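Local coordinates for protein CyaB (Pseudomonas aeruginosa, PDB 3R5G) that probably makes cyclic AMP from ATP, as a class III adenylyl cyclase seen here as its catalytic domain, cut from a longer membrane protein, at residues Q6-T11 with F66-T71; F14-G19 with V58-M63; E153-H158 with I187-D192. One frame throughout, in Å; residues are numbered along the deposited sequence.

Contact 1: residues Q6-T11 with F66-T71; sequences QRKKLT and FGDPST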
loop_
_atom_site.group_PDB
_atom_site.type_symbol
_atom_site.label_atom_id
_atom_site.label_comp_id
_atom_site.label_asym_id
_atom_site.label_seq_id
_atom_site.Cartn_x
_atom_site.Cartn_y
_atom_site.Cartn_z
ATOM N N GLN A 6 4.704 20.536 3.323
ATOM C CA GLN A 6 4.819 21.381 2.117
ATOM C C GLN A 6 4.336 20.706 0.839
ATOM O O GLN A 6 4.182 19.503 0.863
ATOM C CB GLN A 6 6.257 21.797 1.854
ATOM C CG GLN A 6 7.296 21.010 2.533
ATOM C CD GLN A 6 8.359 21.939 3.170
ATOM O OE1 GLN A 6 8.143 22.492 4.248
ATOM N NE2 GLN A 6 9.497 22.102 2.502
ATOM N N ARG A 7 4.077 21.484 -0.194
ATOM C CA ARG A 7 3.691 20.968 -1.537
ATOM C C ARG A 7 4.917 21.133 -2.384
ATOM O O ARG A 7 5.422 22.236 -2.480
ATOM C CB ARG A 7 2.580 21.807 -2.144
ATOM C CG ARG A 7 1.895 21.130 -3.304
ATOM C CD ARG A 7 0.375 21.087 -3.111
ATOM N NE ARG A 7 -0.274 20.650 -4.343
ATOM C CZ ARG A 7 -0.057 21.225 -5.524
ATOM N NH1 ARG A 7 0.780 22.255 -5.603
ATOM N NH2 ARG A 7 -0.674 20.771 -6.632
ATOM N N LYS A 8 5.422 20.045 -2.993
ATOM C CA LYS A 8 6.713 20.107 -3.692
ATOM C C LYS A 8 6.652 19.188 -4.930
ATOM O O LYS A 8 5.929 18.185 -4.856
ATOM C CB LYS A 8 7.815 19.610 -2.775
ATOM C CG LYS A 8 8.102 20.606 -1.645
ATOM C CD LYS A 8 9.005 19.892 -0.615
ATOM C CE LYS A 8 10.436 19.890 -1.085
ATOM N NZ LYS A 8 11.263 20.331 0.112
ATOM N N LYS A 9 7.424 19.530 -5.963
ATOM C CA LYS A 9 7.482 18.656 -7.214
ATOM C C LYS A 9 8.440 17.519 -6.834
ATOM O O LYS A 9 9.604 17.757 -6.500
ATOM C CB LYS A 9 8.037 19.450 -8.351
ATOM C CG LYS A 9 7.980 18.518 -9.648
ATOM C CD LYS A 9 8.254 19.358 -10.837
ATOM C CE LYS A 9 7.025 20.020 -11.385
ATOM N NZ LYS A 9 7.446 20.618 -12.714
ATOM N N LEU A 10 7.951 16.288 -6.871
ATOM C CA LEU A 10 8.717 15.100 -6.580
ATOM C C LEU A 10 8.627 14.136 -7.756
ATOM O O LEU A 10 7.671 14.169 -8.490
ATOM C CB LEU A 10 8.182 14.401 -5.367
ATOM C CG LEU A 10 7.968 15.209 -4.086
ATOM C CD1 LEU A 10 7.444 14.281 -3.009
ATOM C CD2 LEU A 10 9.262 15.754 -3.642
ATOM N N THR A 11 9.644 13.268 -7.868
ATOM C CA THR A 11 9.488 12.014 -8.663
ATOM C C THR A 11 9.296 10.921 -7.641
ATOM O O THR A 11 10.102 10.728 -6.699
ATOM C CB THR A 11 10.647 11.833 -9.633
ATOM O OG1 THR A 11 10.631 12.865 -10.610
ATOM C CG2 THR A 11 10.466 10.457 -10.424
ATOM N N PHE A 66 12.006 11.308 -4.783
ATOM C CA PHE A 66 13.120 12.238 -5.047
ATOM C C PHE A 66 12.587 13.650 -5.135
ATOM O O PHE A 66 11.530 13.910 -5.709
ATOM C CB PHE A 66 13.791 11.882 -6.386
ATOM C CG PHE A 66 14.529 10.602 -6.363
ATOM C CD1 PHE A 66 15.948 10.568 -6.355
ATOM C CD2 PHE A 66 13.830 9.368 -6.409
ATOM C CE1 PHE A 66 16.575 9.251 -6.369
ATOM C CE2 PHE A 66 14.457 8.125 -6.383
ATOM C CZ PHE A 66 15.794 8.057 -6.370
ATOM N N GLY A 67 13.292 14.579 -4.547
ATOM C CA GLY A 67 12.940 16.010 -4.580
ATOM C C GLY A 67 12.733 16.531 -3.140
ATOM O O GLY A 67 12.503 17.742 -2.996
ATOM N N ASP A 68 12.743 15.663 -2.167
ATOM C CA ASP A 68 12.598 16.090 -0.770
ATOM C C ASP A 68 13.264 14.970 0.023
ATOM O O ASP A 68 13.084 13.808 -0.313
ATOM C CB ASP A 68 11.112 16.264 -0.370
ATOM C CG ASP A 68 10.989 16.519 1.131
ATOM O OD1 ASP A 68 10.886 17.694 1.446
ATOM O OD2 ASP A 68 10.953 15.595 1.941
ATOM N N PRO A 69 13.975 15.290 1.177
ATOM C CA PRO A 69 14.162 16.631 1.708
ATOM C C PRO A 69 15.070 17.547 0.935
ATOM O O PRO A 69 14.998 18.790 1.113
ATOM C CB PRO A 69 14.841 16.313 3.100
ATOM C CG PRO A 69 14.313 15.011 3.558
ATOM C CD PRO A 69 14.260 14.263 2.141
ATOM N N SER A 70 15.912 17.000 0.046
ATOM C CA SER A 70 16.743 17.817 -0.789
ATOM C C SER A 70 16.319 17.562 -2.235
ATOM O O SER A 70 15.621 16.597 -2.510
ATOM C CB SER A 70 18.231 17.494 -0.617
ATOM O OG SER A 70 18.477 16.148 -1.061
ATOM N N THR A 71 16.837 18.375 -3.121
ATOM C CA THR A 71 16.554 18.284 -4.548
ATOM C C THR A 71 17.746 18.665 -5.376
ATOM O O THR A 71 18.514 19.601 -5.057
ATOM C CB THR A 71 15.315 19.143 -4.922
ATOM O OG1 THR A 71 15.066 19.090 -6.329
ATOM C CG2 THR A 71 15.528 20.657 -4.536
HETATM O O HOH W 1 11.190 19.249 -4.945
#
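Lys8, Leu10 and Thr11 meet Phe66, Gly67 and Asp68 where two antiparallel strands of the class III cyclase catalytic domain, 6-18 and 61-66, part company: one bridge pair closes their pairing, and the second chain then swings off into the loop before helix 74-100. Lys8 reaches across this opening. Its CG lies beside the backbone N (chi1 -71°), and the chain bends at chi3 and chi4, carrying CE past Gly67 O and Lys8 NZ to Asp68 OD1, a salt bridge of 3.0 Å on the anti lone pair of that oxygen. The two side chains cross at about a right angle. The other carboxylate oxygen, OD2, is bonded to the hydroxyl of Tyr132, so both ends of this buried acid are held, and its negative charge is probably stabilised by the lysine. Lys9 turns its amine away and contributes its carbonyl: a water donates to Lys9 O at 2.7 Å and to Gly67 O at 2.8 Å, joining two acceptors that cannot bond each other. Leu10 lays CD2 against the chain between Phe66 and Asp68, 3.6 Å from Gly67 C and 3.8 Å from Asp68 CB. Gly67, at phi 121°, is where the second chain turns off, its CA beside Lys9 O. Thr11 forms the hydrogen-bonded pair with Phe66, and both side chains turn to the face packed by Ala81 of helix 74-100; the Thr11 hydroxyl bonds to that of Thr116. Of the paired backbone bonds, Thr11 N to Phe66 O measures 2.9 Å, while Phe66 N to Thr11 O is 2.8 Å, with Thr11 O also lying at the edge of the Phe66 ring.

Contact 2: residues F14-G19 with V58-M63; sequences FSDIRG and VGDCVM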
loop_
_atom_site.group_PDB
_atom_site.type_symbol
_atom_site.label_atom_id
_atom_site.label_comp_id
_atom_site.label_asym_id
_atom_site.label_seq_id
_atom_site.Cartn_x
_atom_site.Cartn_y
_atom_site.Cartn_z
ATOM N N PHE A 14 7.448 3.431 -7.216
ATOM C CA PHE A 14 6.989 2.260 -6.562
ATOM C C PHE A 14 7.451 1.029 -7.253
ATOM O O PHE A 14 7.478 1.005 -8.496
ATOM C CB PHE A 14 5.414 2.164 -6.540
ATOM C CG PHE A 14 4.740 3.109 -5.562
ATOM C CD1 PHE A 14 4.499 4.388 -5.893
ATOM C CD2 PHE A 14 4.424 2.672 -4.256
ATOM C CE1 PHE A 14 3.808 5.246 -5.024
ATOM C CE2 PHE A 14 3.861 3.573 -3.335
ATOM C CZ PHE A 14 3.480 4.840 -3.761
ATOM N N SER A 15 7.729 -0.010 -6.512
ATOM C CA SER A 15 8.028 -1.306 -7.154
ATOM C C SER A 15 7.472 -2.451 -6.373
ATOM O O SER A 15 7.191 -2.325 -5.190
ATOM C CB SER A 15 9.513 -1.509 -7.302
ATOM O OG SER A 15 10.168 -1.617 -5.993
ATOM N N ASP A 16 7.303 -3.600 -7.031
ATOM C CA ASP A 16 7.060 -4.811 -6.277
ATOM C C ASP A 16 7.653 -5.991 -7.034
ATOM O O ASP A 16 8.153 -5.823 -8.185
ATOM C CB ASP A 16 5.554 -5.041 -6.004
ATOM C CG ASP A 16 4.749 -5.355 -7.239
ATOM O OD1 ASP A 16 5.052 -6.273 -7.988
ATOM O OD2 ASP A 16 3.775 -4.614 -7.476
ATOM N N ILE A 17 7.644 -7.168 -6.402
ATOM C CA ILE A 17 8.154 -8.376 -7.080
ATOM C C ILE A 17 7.024 -9.258 -7.578
ATOM O O ILE A 17 6.244 -9.800 -6.789
ATOM C CB ILE A 17 9.036 -9.209 -6.139
ATOM C CG1 ILE A 17 10.132 -8.354 -5.594
ATOM C CG2 ILE A 17 9.564 -10.381 -6.852
ATOM C CD1 ILE A 17 10.807 -9.051 -4.330
ATOM N N ARG A 18 6.869 -9.401 -8.893
ATOM C CA ARG A 18 5.837 -10.322 -9.421
ATOM C C ARG A 18 6.315 -11.727 -9.146
ATOM O O ARG A 18 7.479 -12.034 -9.359
ATOM C CB ARG A 18 5.639 -10.095 -10.931
ATOM C CG ARG A 18 5.020 -8.754 -11.282
ATOM C CD ARG A 18 3.586 -8.746 -10.854
ATOM N NE ARG A 18 3.476 -8.442 -9.431
ATOM C CZ ARG A 18 2.328 -8.440 -8.769
ATOM N NH1 ARG A 18 2.260 -8.146 -7.446
ATOM N NH2 ARG A 18 1.238 -8.738 -9.438
ATOM N N GLY A 19 5.412 -12.537 -8.626
ATOM C CA GLY A 19 5.772 -13.893 -8.241
ATOM C C GLY A 19 5.964 -14.044 -6.732
ATOM O O GLY A 19 5.912 -15.183 -6.182
ATOM N N VAL A 58 6.212 -2.037 2.145
ATOM C CA VAL A 58 4.963 -2.715 2.477
ATOM C C VAL A 58 5.091 -4.124 1.938
ATOM O O VAL A 58 4.869 -4.359 0.742
ATOM C CB VAL A 58 3.749 -2.008 1.919
ATOM C CG1 VAL A 58 2.474 -2.736 2.372
ATOM C CG2 VAL A 58 3.725 -0.533 2.416
ATOM N N GLY A 59 5.452 -5.084 2.770
ATOM C CA GLY A 59 5.907 -6.381 2.279
ATOM C C GLY A 59 7.082 -6.237 1.257
ATOM O O GLY A 59 8.165 -5.683 1.557
ATOM N N ASP A 60 6.874 -6.698 0.013
ATOM C CA ASP A 60 7.916 -6.571 -1.025
ATOM C C ASP A 60 7.765 -5.281 -1.804
ATOM O O ASP A 60 8.632 -5.004 -2.632
ATOM C CB ASP A 60 7.802 -7.721 -2.037
ATOM C CG ASP A 60 6.384 -7.828 -2.648
ATOM O OD1 ASP A 60 5.392 -7.817 -1.918
ATOM O OD2 ASP A 60 6.211 -7.865 -3.886
ATOM N N CYS A 61 6.704 -4.520 -1.525
ATOM C CA CYS A 61 6.566 -3.229 -2.185
ATOM C C CYS A 61 7.497 -2.138 -1.638
ATOM O O CYS A 61 7.588 -1.995 -0.410
ATOM C CB CYS A 61 5.145 -2.756 -2.014
ATOM S SG CYS A 61 4.817 -1.143 -2.885
ATOM N N VAL A 62 8.258 -1.460 -2.495
ATOM C CA VAL A 62 9.178 -0.418 -2.096
ATOM C C VAL A 62 8.716 0.934 -2.635
ATOM O O VAL A 62 8.318 1.059 -3.789
ATOM C CB VAL A 62 10.520 -0.676 -2.733
ATOM C CG1 VAL A 62 11.517 0.445 -2.629
ATOM C CG2 VAL A 62 11.171 -1.970 -2.190
ATOM N N MET A 63 8.688 2.002 -1.844
ATOM C CA MET A 63 8.298 3.332 -2.228
ATOM C C MET A 63 9.488 4.252 -1.954
ATOM O O MET A 63 10.023 4.214 -0.822
ATOM C CB MET A 63 7.136 3.705 -1.335
ATOM C CG MET A 63 6.598 4.991 -1.608
ATOM S SD MET A 63 5.271 5.419 -0.365
ATOM C CE MET A 63 5.121 7.124 -0.827
HETATM O O HOH W 2 9.851 -4.150 -4.833
HETATM O O HOH W 3 4.275 -8.466 -5.204
#
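Phe14 and Met63 form a non-hydrogen-bonded pair of antiparallel strands in the central sheet of the cyclase domain, their side chains side by side and pointing the same way. From CB, which lies near Val62 O, the Phe14 ring leans toward the other strand. Phe14 CD2 comes to 4.1 Å from Cys61 SG, which sits at the ring edge; Phe14 CE2 meets Met63 CG at 3.5 Å, and CZ lies along the CG, SD and CE of the extended methionine. Met63 CG thus makes an off-centre CH-pi contact and SD an oblique Met-aromatic one. On the other face, Ser15 OG touches Val62 CB; Ser15 N bonds Val62 O and Val62 N bonds Ser15 O, 3.0 Å each. Asp60, in the type II' turn joining strands 53-58 and 61-66, replaces a strand partner: Asp60 OD2 accepts from Ile17 N at 3.0 Å, nearly straight at 160°, through its anti lone pair. Asp16, whose OD2 pairs with Arg111, turns its carboxylate away. In class III cyclases aspartates at these two positions usually bind metal. Helix 137-148 packs on Phe14, helix 29-50 lies over Ser15, Ile17 and Val62, and strands 53-58 and 109-116 flank the pair.

Contact 3: residues E153-H158 with I187-D192; sequences EILISH and IYQVVD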
loop_
_atom_site.group_PDB
_atom_site.type_symbol
_atom_site.label_atom_id
_atom_site.label_comp_id
_atom_site.label_asym_id
_atom_site.label_seq_id
_atom_site.Cartn_x
_atom_site.Cartn_y
_atom_site.Cartn_z
ATOM N N GLU A 153 9.162 -4.532 -16.263
ATOM C CA GLU A 153 8.918 -3.253 -16.982
ATOM C C GLU A 153 9.023 -2.111 -15.974
ATOM O O GLU A 153 8.721 -2.279 -14.739
ATOM C CB GLU A 153 7.476 -3.307 -17.488
ATOM C CG GLU A 153 7.032 -2.248 -18.393
ATOM C CD GLU A 153 5.676 -2.662 -19.024
ATOM O OE1 GLU A 153 4.698 -2.844 -18.345
ATOM O OE2 GLU A 153 5.609 -2.793 -20.265
ATOM N N ILE A 154 9.529 -0.988 -16.470
ATOM C CA ILE A 154 9.482 0.236 -15.745
ATOM C C ILE A 154 8.564 1.141 -16.549
ATOM O O ILE A 154 8.896 1.608 -17.695
ATOM C CB ILE A 154 10.868 0.895 -15.718
ATOM C CG1 ILE A 154 11.795 -0.018 -15.045
ATOM C CG2 ILE A 154 10.789 2.236 -14.968
ATOM C CD1 ILE A 154 13.311 0.450 -15.033
ATOM N N LEU A 155 7.465 1.484 -15.939
ATOM C CA LEU A 155 6.480 2.357 -16.619
ATOM C C LEU A 155 6.531 3.751 -16.058
ATOM O O LEU A 155 6.548 3.902 -14.787
ATOM C CB LEU A 155 5.027 1.894 -16.454
ATOM C CG LEU A 155 4.649 0.613 -17.180
ATOM C CD1 LEU A 155 3.104 0.439 -17.153
ATOM C CD2 LEU A 155 5.030 0.771 -18.649
ATOM N N ILE A 156 6.562 4.815 -16.848
ATOM C CA ILE A 156 6.612 6.161 -16.353
ATOM C C ILE A 156 5.519 6.983 -17.040
ATOM O O ILE A 156 5.028 6.611 -18.157
ATOM C CB ILE A 156 7.996 6.790 -16.697
ATOM C CG1 ILE A 156 8.288 6.981 -18.212
ATOM C CG2 ILE A 156 9.068 5.931 -16.059
ATOM C CD1 ILE A 156 9.534 7.820 -18.532
ATOM N N SER A 157 5.138 8.065 -16.440
ATOM C CA SER A 157 4.165 9.007 -17.027
ATOM C C SER A 157 4.852 9.957 -17.958
ATOM O O SER A 157 6.077 10.049 -18.111
ATOM C CB SER A 157 3.497 9.730 -15.878
ATOM O OG SER A 157 4.497 10.610 -15.303
ATOM N N HIS A 158 4.021 10.698 -18.689
ATOM C CA HIS A 158 4.526 11.701 -19.591
ATOM C C HIS A 158 5.300 12.833 -18.940
ATOM O O HIS A 158 6.281 13.273 -19.495
ATOM C CB HIS A 158 3.333 12.245 -20.410
ATOM C CG HIS A 158 3.763 13.230 -21.447
ATOM N ND1 HIS A 158 4.372 12.844 -22.631
ATOM C CD2 HIS A 158 3.776 14.584 -21.437
ATOM C CE1 HIS A 158 4.706 13.918 -23.327
ATOM N NE2 HIS A 158 4.338 14.989 -22.634
ATOM N N ILE A 187 1.660 6.812 -21.162
ATOM C CA ILE A 187 2.712 5.988 -20.442
ATOM C C ILE A 187 3.830 5.587 -21.369
ATOM O O ILE A 187 3.709 5.581 -22.599
ATOM C CB ILE A 187 2.181 4.803 -19.718
ATOM C CG1 ILE A 187 1.525 3.764 -20.723
ATOM C CG2 ILE A 187 1.209 5.327 -18.554
ATOM C CD1 ILE A 187 1.200 2.410 -20.176
ATOM N N TYR A 188 5.027 5.339 -20.815
ATOM C CA TYR A 188 6.193 4.879 -21.577
ATOM C C TYR A 188 6.963 3.827 -20.848
ATOM O O TYR A 188 6.851 3.789 -19.586
ATOM C CB TYR A 188 7.182 6.082 -21.726
ATOM C CG TYR A 188 6.628 7.317 -22.417
ATOM C CD1 TYR A 188 5.844 8.188 -21.679
ATOM C CD2 TYR A 188 6.840 7.540 -23.794
ATOM C CE1 TYR A 188 5.243 9.317 -22.322
ATOM C CE2 TYR A 188 6.251 8.638 -24.432
ATOM C CZ TYR A 188 5.494 9.510 -23.653
ATOM O OH TYR A 188 4.925 10.639 -24.285
ATOM N N GLN A 189 7.588 2.918 -21.545
ATOM C CA GLN A 189 8.486 1.908 -20.983
ATOM C C GLN A 189 9.879 2.520 -21.026
ATOM O O GLN A 189 10.265 3.194 -21.983
ATOM C CB GLN A 189 8.483 0.645 -21.861
ATOM C CG GLN A 189 7.217 -0.094 -21.848
ATOM C CD GLN A 189 7.162 -1.125 -22.980
ATOM O OE1 GLN A 189 7.570 -0.843 -24.112
ATOM N NE2 GLN A 189 6.564 -2.251 -22.672
ATOM N N VAL A 190 10.694 2.257 -19.971
ATOM C CA VAL A 190 12.074 2.669 -19.957
ATOM C C VAL A 190 12.952 1.507 -20.393
ATOM O O VAL A 190 12.770 0.351 -19.947
ATOM C CB VAL A 190 12.431 3.080 -18.466
ATOM C CG1 VAL A 190 13.935 3.326 -18.408
ATOM C CG2 VAL A 190 11.794 4.352 -18.140
ATOM N N VAL A 191 13.829 1.808 -21.348
ATOM C CA VAL A 191 14.640 0.786 -22.016
ATOM C C VAL A 191 16.121 1.100 -21.709
ATOM O O VAL A 191 16.561 2.236 -21.806
ATOM C CB VAL A 191 14.407 0.852 -23.531
ATOM C CG1 VAL A 191 15.332 -0.069 -24.307
ATOM C CG2 VAL A 191 12.976 0.490 -23.795
ATOM N N ASP A 192 16.853 0.094 -21.306
ATOM C CA ASP A 192 18.249 0.319 -20.955
ATOM C C ASP A 192 19.009 0.666 -22.161
ATOM O O ASP A 192 18.748 0.164 -23.288
ATOM C CB ASP A 192 18.789 -1.025 -20.483
ATOM C CG ASP A 192 18.290 -1.369 -19.070
ATOM O OD1 ASP A 192 17.404 -0.668 -18.538
ATOM O OD2 ASP A 192 18.834 -2.324 -18.461
HETATM O O HOH W 4 10.612 -1.126 -19.241
#
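Ile156 and Tyr188 are the hydrogen-bonded pair at the middle of an antiparallel pairing between strands 154-157 and 185-190, at one side of the cyclase-domain sheet. The packing is closest on the face of Ile154, Ile156, Tyr188 and Val190: Val190 CB lies 3.8 Å from Ile154 CB, its CG2 is at the same distance from Ile156 CG2, and Ile156 CG1 rests on Tyr188 CB. Helix 74-100 meets Ile154 and Val190, while Tyr161 of helix 158-164 stacks on Tyr188. The face of Leu155, Ile187 and Gln189 is looser: Leu155 CD1 and Ile187 CD1 touch at 4.1 Å. Gln189 is partly exposed here and runs alongside Leu155. At one end a water links Ile154 N to Val190 O; at the other, more exposed end, His158 ND1 and Tyr188 OH share a hydrogen bond of 2.8 Å. With CG anti to the backbone N (chi1 -176°), the His158 ring lies along the tyrosine rim to rim, neither over the other's face. Gln189 NE2 donates to the anti lone pair of Glu153 OE2 at 2.6 Å, almost straight at 173° and within the amide plane, although the carboxylate is turned 53° from that plane. The same oxygen forms a salt bridge with Lys173, and OE1 accepts from Glu150 N; so many donors probably keep the buried Glu153 ionised.

All three contacts belong to one mixed sheet and are largely buried. Contacts 1 and 2 work on the same two strands, 6-18 and 61-66, at opposite ends of their pairing, with centres about 22 Å apart. Contact 2 lies nearest the centre of the fold and combines sulfur-aromatic packing with an aspartate bonded to backbone; contact 1, farthest out, relies on a salt bridge and a water where the strands diverge. Contact 3 holds different strands, joined to the others through strand 109-116, and buries the most surface, largely aliphatic, with polar pairs near its ends. Helix 74-100 packs against both contacts 1 and 3.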